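Local coordinates for protein transcobalamin-1 (Homo sapiens, PDB 4KKI) that binds vitamin B12 with femtomolar affinity and protects it from the acid of the stomach, at residues Asp89-Glu94 / Tyr144-Leu149; Glu134-Thr139 / Asn395-Thr400. One frame throughout, in Å; residues are numbered along the deposited sequence.

Contact 1. Residues Asp89-Glu94 / Tyr144-Leu149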
ATOM      1  N   ASP A  89      14.935 -10.470   8.806  1.00 62.49           N
ATOM      2  CA  ASP A  89      13.544 -10.850   8.573  1.00 69.72           C
ATOM      3  C   ASP A  89      12.715  -9.730   7.939  1.00 70.67           C
ATOM      4  O   ASP A  89      11.599  -9.964   7.474  1.00 72.77           O
ATOM      5  CB  ASP A  89      12.891 -11.318   9.875  1.00 82.88           C
ATOM      6  CG  ASP A  89      13.510 -12.594  10.410  1.00 95.65           C
ATOM      7  OD1 ASP A  89      13.984 -13.411   9.593  1.00 97.46           O
ATOM      8  OD2 ASP A  89      13.522 -12.782  11.645  1.00 98.60           O
ATOM      9  N   VAL A  90      13.262  -8.518   7.923  1.00 62.71           N
ATOM     10  CA  VAL A  90      12.572  -7.374   7.336  1.00 55.61           C
ATOM     11  C   VAL A  90      12.423  -7.548   5.828  1.00 48.34           C
ATOM     12  O   VAL A  90      13.400  -7.811   5.130  1.00 49.62           O
ATOM     13  CB  VAL A  90      13.318  -6.058   7.634  1.00 57.83           C
ATOM     14  CG1 VAL A  90      12.731  -4.913   6.829  1.00 57.38           C
ATOM     15  CG2 VAL A  90      13.273  -5.750   9.122  1.00 56.60           C
ATOM     16  N   SER A  91      11.198  -7.411   5.325  1.00 40.17           N
ATOM     17  CA  SER A  91      10.955  -7.599   3.898  1.00 42.97           C
ATOM     18  C   SER A  91      11.591  -6.471   3.100  1.00 48.59           C
ATOM     19  O   SER A  91      11.837  -5.386   3.630  1.00 39.88           O
ATOM     20  CB  SER A  91       9.459  -7.665   3.600  1.00 38.79           C
ATOM     21  OG  SER A  91       8.901  -6.363   3.526  1.00 49.62           O
ATOM     22  N   SER A  92      11.857  -6.733   1.824  1.00 48.17           N
ATOM     23  CA  SER A  92      12.455  -5.735   0.946  1.00 43.04           C
ATOM     24  C   SER A  92      11.619  -4.454   0.917  1.00 40.10           C
ATOM     25  O   SER A  92      12.158  -3.354   1.025  1.00 38.74           O
ATOM     26  CB  SER A  92      12.635  -6.296  -0.467  1.00 42.06           C
ATOM     27  OG  SER A  92      11.396  -6.703  -1.022  1.00 42.82           O
ATOM     28  N   GLY A  93      10.304  -4.609   0.793  1.00 38.98           N
ATOM     29  CA  GLY A  93       9.398  -3.474   0.773  1.00 40.62           C
ATOM     30  C   GLY A  93       9.415  -2.667   2.059  1.00 41.72           C
ATOM     31  O   GLY A  93       9.300  -1.442   2.031  1.00 43.15           O
ATOM     32  N   GLU A  94       9.554  -3.354   3.190  1.00 40.36           N
ATOM     33  CA  GLU A  94       9.606  -2.686   4.487  1.00 44.68           C
ATOM     34  C   GLU A  94      10.866  -1.842   4.609  1.00 36.48           C
ATOM     35  O   GLU A  94      10.831  -0.727   5.125  1.00 41.50           O
ATOM     36  CB  GLU A  94       9.553  -3.704   5.628  1.00 51.16           C
ATOM     37  CG  GLU A  94       8.179  -4.302   5.875  1.00 59.71           C
ATOM     38  CD  GLU A  94       8.198  -5.379   6.942  1.00 60.59           C
ATOM     39  OE1 GLU A  94       9.287  -5.929   7.219  1.00 53.61           O
ATOM     40  OE2 GLU A  94       7.126  -5.674   7.507  1.00 66.87           O
ATOM     41  N   TYR A 144       4.658  -7.547  -6.165  1.00 36.97           N
ATOM     42  CA  TYR A 144       5.161  -6.531  -7.085  1.00 47.07           C
ATOM     43  C   TYR A 144       5.015  -5.111  -6.546  1.00 42.98           C
ATOM     44  O   TYR A 144       5.712  -4.199  -6.987  1.00 43.18           O
ATOM     45  CB  TYR A 144       4.499  -6.647  -8.460  1.00 42.07           C
ATOM     46  CG  TYR A 144       5.297  -7.449  -9.460  1.00 48.88           C
ATOM     47  CD1 TYR A 144       6.133  -8.481  -9.050  1.00 45.37           C
ATOM     48  CD2 TYR A 144       5.224  -7.161 -10.816  1.00 40.80           C
ATOM     49  CE1 TYR A 144       6.864  -9.215  -9.969  1.00 45.78           C
ATOM     50  CE2 TYR A 144       5.953  -7.883 -11.739  1.00 40.98           C
ATOM     51  CZ  TYR A 144       6.771  -8.908 -11.312  1.00 50.81           C
ATOM     52  OH  TYR A 144       7.498  -9.625 -12.236  1.00 51.33           O
ATOM     53  N   TYR A 145       4.102  -4.926  -5.600  1.00 38.43           N
ATOM     54  CA  TYR A 145       3.967  -3.647  -4.922  1.00 37.16           C
ATOM     55  C   TYR A 145       5.265  -3.325  -4.182  1.00 40.93           C
ATOM     56  O   TYR A 145       5.792  -2.216  -4.285  1.00 45.96           O
ATOM     57  CB  TYR A 145       2.782  -3.687  -3.959  1.00 33.05           C
ATOM     58  CG  TYR A 145       2.484  -2.382  -3.262  1.00 37.70           C
ATOM     59  CD1 TYR A 145       1.649  -1.435  -3.845  1.00 34.46           C
ATOM     60  CD2 TYR A 145       3.019  -2.104  -2.011  1.00 34.78           C
ATOM     61  CE1 TYR A 145       1.367  -0.242  -3.207  1.00 27.11           C
ATOM     62  CE2 TYR A 145       2.742  -0.916  -1.365  1.00 37.24           C
ATOM     63  CZ  TYR A 145       1.917   0.012  -1.966  1.00 37.67           C
ATOM     64  OH  TYR A 145       1.641   1.193  -1.320  1.00 42.23           O
ATOM     65  N   GLN A 146       5.788  -4.307  -3.453  1.00 44.14           N
ATOM     66  CA  GLN A 146       7.053  -4.141  -2.745  1.00 48.13           C
ATOM     67  C   GLN A 146       8.221  -4.091  -3.722  1.00 42.16           C
ATOM     68  O   GLN A 146       9.170  -3.328  -3.531  1.00 39.81           O
ATOM     69  CB  GLN A 146       7.264  -5.261  -1.724  1.00 39.25           C
ATOM     70  CG  GLN A 146       6.223  -5.282  -0.618  1.00 37.38           C
ATOM     71  CD  GLN A 146       6.656  -6.099   0.583  1.00 44.00           C
ATOM     72  OE1 GLN A 146       7.848  -6.308   0.810  1.00 49.80           O
ATOM     73  NE2 GLN A 146       5.687  -6.562   1.362  1.00 45.66           N
ATOM     74  N   LEU A 147       8.143  -4.900  -4.772  1.00 38.21           N
ATOM     75  CA  LEU A 147       9.169  -4.910  -5.806  1.00 45.54           C
ATOM     76  C   LEU A 147       9.285  -3.529  -6.439  1.00 49.79           C
ATOM     77  O   LEU A 147      10.382  -3.078  -6.777  1.00 44.20           O
ATOM     78  CB  LEU A 147       8.839  -5.947  -6.879  1.00 54.45           C
ATOM     79  CG  LEU A 147      10.019  -6.434  -7.718  1.00 59.07           C
ATOM     80  CD1 LEU A 147      10.930  -7.319  -6.881  1.00 57.47           C
ATOM     81  CD2 LEU A 147       9.535  -7.171  -8.951  1.00 59.05           C
ATOM     82  N   SER A 148       8.145  -2.860  -6.589  1.00 42.83           N
ATOM     83  CA  SER A 148       8.115  -1.509  -7.134  1.00 45.85           C
ATOM     84  C   SER A 148       8.686  -0.531  -6.120  1.00 39.86           C
ATOM     85  O   SER A 148       9.422   0.389  -6.476  1.00 47.22           O
ATOM     86  CB  SER A 148       6.686  -1.108  -7.500  1.00 36.71           C
ATOM     87  OG  SER A 148       6.127  -2.006  -8.439  1.00 38.68           O
ATOM     88  N   LEU A 149       8.331  -0.732  -4.855  1.00 35.30           N
ATOM     89  CA  LEU A 149       8.904   0.056  -3.770  1.00 35.19           C
ATOM     90  C   LEU A 149      10.424  -0.083  -3.765  1.00 32.84           C
ATOM     91  O   LEU A 149      11.142   0.892  -3.542  1.00 35.62           O
ATOM     92  CB  LEU A 149       8.328  -0.379  -2.418  1.00 33.87           C
ATOM     93  CG  LEU A 149       6.940   0.136  -2.034  1.00 40.25           C
ATOM     94  CD1 LEU A 149       6.456  -0.520  -0.747  1.00 28.79           C
ATOM     95  CD2 LEU A 149       6.965   1.646  -1.882  1.00 34.02           C
TER
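Gln-146 OE1 accepts two hydrogen bonds from the start of helix 92-102. The hydroxyl OG of Ser-91 donates to OE1 at 2.9 Å. The backbone N of Gly-93 donates to OE1 at 3.0 Å, a bent bond with an N-H...O angle of 132°. Both donors come from the same face of the amide and stand about 30° off its plane. The Gln-146 chain is extended beyond CG, and CG lies beside its own backbone N (chi1 -63°). This carries the amide out from helix 144-156 and across Gly-93. Gln-146 CB rests 3.7 Å from Gly-93 CA. Gly-93 has no side chain to block the approach; a CB there would sit 2.4 Å from Gln-146 OE1, a clash. Ser-91 and Glu-94 form a capping box. Ser-91 OG accepts from Glu-94 N at 3.1 Å while it donates to Gln-146. In return Glu-94 OE1 accepts from Ser-91 N at 3.1 Å, met from above the carboxylate plane. The contact thus joins two helices of the alpha6-alpha6 barrel. The grip on OE1 probably fixes the turn of the amide. Gln-146 NE2 donates a hydrogen bond to cyanocobalamin. Further along, Leu-149 CD1 lies 4.1 Å from Gly-93 O. The hydroxyl of Ser-92 turns to Glu-129 of helix 118-135 and to Asp-150.

Contact 2. Residues Glu134-Thr139 / Asn395-Thr400; sequences EAHNGT and NNNDRT
Asn-396 O accepts from Arg-399 N at 2.9 Å, which closes the type I turn 396-399, and Thr-139 CG2 touches the same Asn-396 oxygen at 3.6 Å. This branch of Thr-139 lies anti to the backbone N, which brings it to the carbonyl. The other branch, Thr-139 OG1, lies against the Arg-399 side chain. Arg-399 CD is closest, 3.3 Å from Thr-139 OG1, and NE follows at 3.5 Å from the same oxygen. The hydroxyl lies at the guanidinium edge, near its plane. No hydrogen bond crosses between the two segments. The turn is held further by an Asx motif, in which Asn-395 OD1 accepts from Asp-398 N at 2.6 Å in the carbonyl plane. Beside this, the Asn-397 amide stacks on one face of the His-136 ring. The two planes are only 7° apart. Asn-397 CG is 3.4 Å from His-136 CD2, and the amide ND2 of Asn-397 is 3.5 Å from His-136 NE2. A serine in place of His-136 would probably leave the Asn-397 amide without its flat partner and set it free to turn. Type I' turn 136-139 follows the end of helix 118-135, in the alpha domain. Residues 395-400 belong to the beta domain, so the contact bridges the two. They lead from strand 392-393 into strand 400-406, where Thr-400 packs on Trp-430 and Lys-432 of the neighbouring strand 426-432.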
ATOM      1  N   GLU A 134      12.932 -16.672  -9.994  1.00 76.81           N
ATOM      2  CA  GLU A 134      13.615 -17.626 -10.854  1.00 82.98           C
ATOM      3  C   GLU A 134      13.418 -19.038 -10.317  1.00 76.01           C
ATOM      4  O   GLU A 134      13.278 -19.991 -11.084  1.00 78.43           O
ATOM      5  CB  GLU A 134      15.105 -17.296 -10.932  1.00 91.27           C
ATOM      6  CG  GLU A 134      15.394 -15.905 -11.474  1.00101.80           C
ATOM      7  CD  GLU A 134      16.847 -15.499 -11.319  1.00109.65           C
ATOM      8  OE1 GLU A 134      17.607 -16.231 -10.650  1.00114.89           O
ATOM      9  OE2 GLU A 134      17.231 -14.443 -11.867  1.00111.27           O
ATOM     10  N   ALA A 135      13.394 -19.166  -8.995  1.00 72.42           N
ATOM     11  CA  ALA A 135      13.261 -20.473  -8.367  1.00 74.16           C
ATOM     12  C   ALA A 135      11.807 -20.936  -8.279  1.00 74.10           C
ATOM     13  O   ALA A 135      11.526 -22.129  -8.339  1.00 73.34           O
ATOM     14  CB  ALA A 135      13.906 -20.461  -6.985  1.00 74.37           C
ATOM     15  N   HIS A 136      10.889 -19.983  -8.145  1.00 73.20           N
ATOM     16  CA  HIS A 136       9.483 -20.297  -7.891  1.00 71.26           C
ATOM     17  C   HIS A 136       8.494 -19.792  -8.941  1.00 69.27           C
ATOM     18  O   HIS A 136       7.484 -19.170  -8.599  1.00 72.34           O
ATOM     19  CB  HIS A 136       9.059 -19.788  -6.513  1.00 73.26           C
ATOM     20  CG  HIS A 136       9.506 -20.659  -5.380  1.00 82.51           C
ATOM     21  ND1 HIS A 136      10.752 -20.548  -4.801  1.00 84.84           N
ATOM     22  CD2 HIS A 136       8.867 -21.651  -4.717  1.00 86.16           C
ATOM     23  CE1 HIS A 136      10.860 -21.436  -3.828  1.00 88.07           C
ATOM     24  NE2 HIS A 136       9.734 -22.118  -3.756  1.00 88.06           N
ATOM     25  N   ASN A 137       8.790 -20.058 -10.210  1.00 66.74           N
ATOM     26  CA  ASN A 137       7.821 -19.852 -11.289  1.00 77.59           C
ATOM     27  C   ASN A 137       7.337 -18.404 -11.443  1.00 80.15           C
ATOM     28  O   ASN A 137       6.231 -18.156 -11.925  1.00 82.65           O
ATOM     29  CB  ASN A 137       6.632 -20.813 -11.111  1.00 86.34           C
ATOM     30  CG  ASN A 137       5.865 -21.055 -12.401  1.00 90.88           C
ATOM     31  OD1 ASN A 137       6.430 -21.028 -13.495  1.00 97.74           O
ATOM     32  ND2 ASN A 137       4.564 -21.297 -12.272  1.00 82.37           N
ATOM     33  N   GLY A 138       8.173 -17.457 -11.029  1.00 72.21           N
ATOM     34  CA  GLY A 138       7.886 -16.047 -11.214  1.00 58.83           C
ATOM     35  C   GLY A 138       7.268 -15.354 -10.013  1.00 58.25           C
ATOM     36  O   GLY A 138       6.947 -14.171 -10.080  1.00 54.64           O
ATOM     37  N   THR A 139       7.092 -16.082  -8.916  1.00 57.13           N
ATOM     38  CA  THR A 139       6.541 -15.496  -7.695  1.00 56.10           C
ATOM     39  C   THR A 139       7.656 -14.960  -6.800  1.00 57.43           C
ATOM     40  O   THR A 139       8.556 -15.702  -6.409  1.00 55.36           O
ATOM     41  CB  THR A 139       5.696 -16.514  -6.899  1.00 51.11           C
ATOM     42  OG1 THR A 139       4.701 -17.081  -7.756  1.00 57.64           O
ATOM     43  CG2 THR A 139       5.012 -15.839  -5.727  1.00 49.31           C
ATOM     44  N   ASN A 395      -0.501 -19.463   1.592  1.00 51.60           N
ATOM     45  CA  ASN A 395       0.886 -19.659   1.178  1.00 50.12           C
ATOM     46  C   ASN A 395       1.287 -18.720   0.046  1.00 53.78           C
ATOM     47  O   ASN A 395       0.589 -18.607  -0.962  1.00 61.36           O
ATOM     48  CB  ASN A 395       1.136 -21.115   0.771  1.00 47.53           C
ATOM     49  CG  ASN A 395       2.605 -21.401   0.500  1.00 60.14           C
ATOM     50  OD1 ASN A 395       3.066 -21.331  -0.640  1.00 55.22           O
ATOM     51  ND2 ASN A 395       3.347 -21.723   1.554  1.00 64.18           N
ATOM     52  N   ASN A 396       2.419 -18.050   0.222  1.00 48.61           N
ATOM     53  CA  ASN A 396       2.887 -17.071  -0.750  1.00 58.20           C
ATOM     54  C   ASN A 396       3.351 -17.711  -2.056  1.00 54.18           C
ATOM     55  O   ASN A 396       2.950 -17.287  -3.138  1.00 51.57           O
ATOM     56  CB  ASN A 396       4.003 -16.215  -0.146  1.00 68.08           C
ATOM     57  CG  ASN A 396       3.971 -14.784  -0.644  1.00 90.59           C
ATOM     58  OD1 ASN A 396       3.803 -14.530  -1.838  1.00 89.61           O
ATOM     59  ND2 ASN A 396       4.119 -13.837   0.277  1.00 97.86           N
ATOM     60  N   ASN A 397       4.193 -18.735  -1.950  1.00 57.32           N
ATOM     61  CA  ASN A 397       4.690 -19.433  -3.132  1.00 56.12           C
ATOM     62  C   ASN A 397       3.574 -20.137  -3.891  1.00 55.19           C
ATOM     63  O   ASN A 397       3.596 -20.209  -5.120  1.00 54.84           O
ATOM     64  CB  ASN A 397       5.793 -20.426  -2.759  1.00 65.63           C
ATOM     65  CG  ASN A 397       7.116 -19.743  -2.459  1.00 71.86           C
ATOM     66  OD1 ASN A 397       7.498 -18.782  -3.129  1.00 69.82           O
ATOM     67  ND2 ASN A 397       7.822 -20.237  -1.448  1.00 75.34           N
ATOM     68  N   ASP A 398       2.590 -20.646  -3.153  1.00 44.89           N
ATOM     69  CA  ASP A 398       1.428 -21.275  -3.768  1.00 51.54           C
ATOM     70  C   ASP A 398       0.458 -20.225  -4.302  1.00 55.28           C
ATOM     71  O   ASP A 398      -0.503 -20.555  -4.995  1.00 61.15           O
ATOM     72  CB  ASP A 398       0.712 -22.189  -2.769  1.00 58.64           C
ATOM     73  CG  ASP A 398       1.563 -23.371  -2.345  1.00 63.42           C
ATOM     74  OD1 ASP A 398       2.440 -23.789  -3.130  1.00 66.82           O
ATOM     75  OD2 ASP A 398       1.354 -23.881  -1.223  1.00 60.10           O
ATOM     76  N   ARG A 399       0.721 -18.962  -3.968  1.00 59.77           N
ATOM     77  CA  ARG A 399      -0.110 -17.843  -4.405  1.00 65.52           C
ATOM     78  C   ARG A 399      -1.552 -18.013  -3.930  1.00 62.68           C
ATOM     79  O   ARG A 399      -2.500 -17.694  -4.648  1.00 59.95           O
ATOM     80  CB  ARG A 399      -0.041 -17.678  -5.929  1.00 70.86           C
ATOM     81  CG  ARG A 399       1.379 -17.738  -6.484  1.00 72.93           C
ATOM     82  CD  ARG A 399       1.427 -17.586  -7.999  1.00 75.64           C
ATOM     83  NE  ARG A 399       1.363 -16.188  -8.420  1.00 83.67           N
ATOM     84  CZ  ARG A 399       0.322 -15.640  -9.036  1.00 78.02           C
ATOM     85  NH1 ARG A 399      -0.747 -16.373  -9.311  1.00 88.49           N
ATOM     86  NH2 ARG A 399       0.352 -14.360  -9.381  1.00 58.28           N
ATOM     87  N   THR A 400      -1.707 -18.521  -2.712  1.00 57.44           N
ATOM     88  CA  THR A 400      -3.022 -18.770  -2.137  1.00 49.94           C
ATOM     89  C   THR A 400      -3.268 -17.867  -0.935  1.00 47.37           C
ATOM     90  O   THR A 400      -2.330 -17.493  -0.233  1.00 46.49           O
ATOM     91  CB  THR A 400      -3.160 -20.228  -1.672  1.00 49.33           C
ATOM     92  OG1 THR A 400      -2.216 -20.486  -0.624  1.00 47.47           O
ATOM     93  CG2 THR A 400      -2.906 -21.185  -2.824  1.00 47.34           C
TER

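In the fold
The centres of contacts 1 and 2 are 15 Å apart. Their nearest atoms come to about 5 Å without touching. Helix 118-135 ends in the turn of contact 2, and the next helix, 144-156, carries contact 1. Thr-142, a cobalamin-binding residue, lies between residues 134-139 and 144-149 in sequence, and its side chain is about 5 Å from that of Asn-396. Both contacts reach the ligand. The side chain of Gln-146 in contact 1 is about 3 Å from cyanocobalamin, and that of Asn-396 in contact 2 is about 4 Å away. Contact 1 is buried within the alpha domain. Contact 2 lies at the surface, its Arg-399 side chain about 3 Å from that of cobalamin-binding Tyr-433.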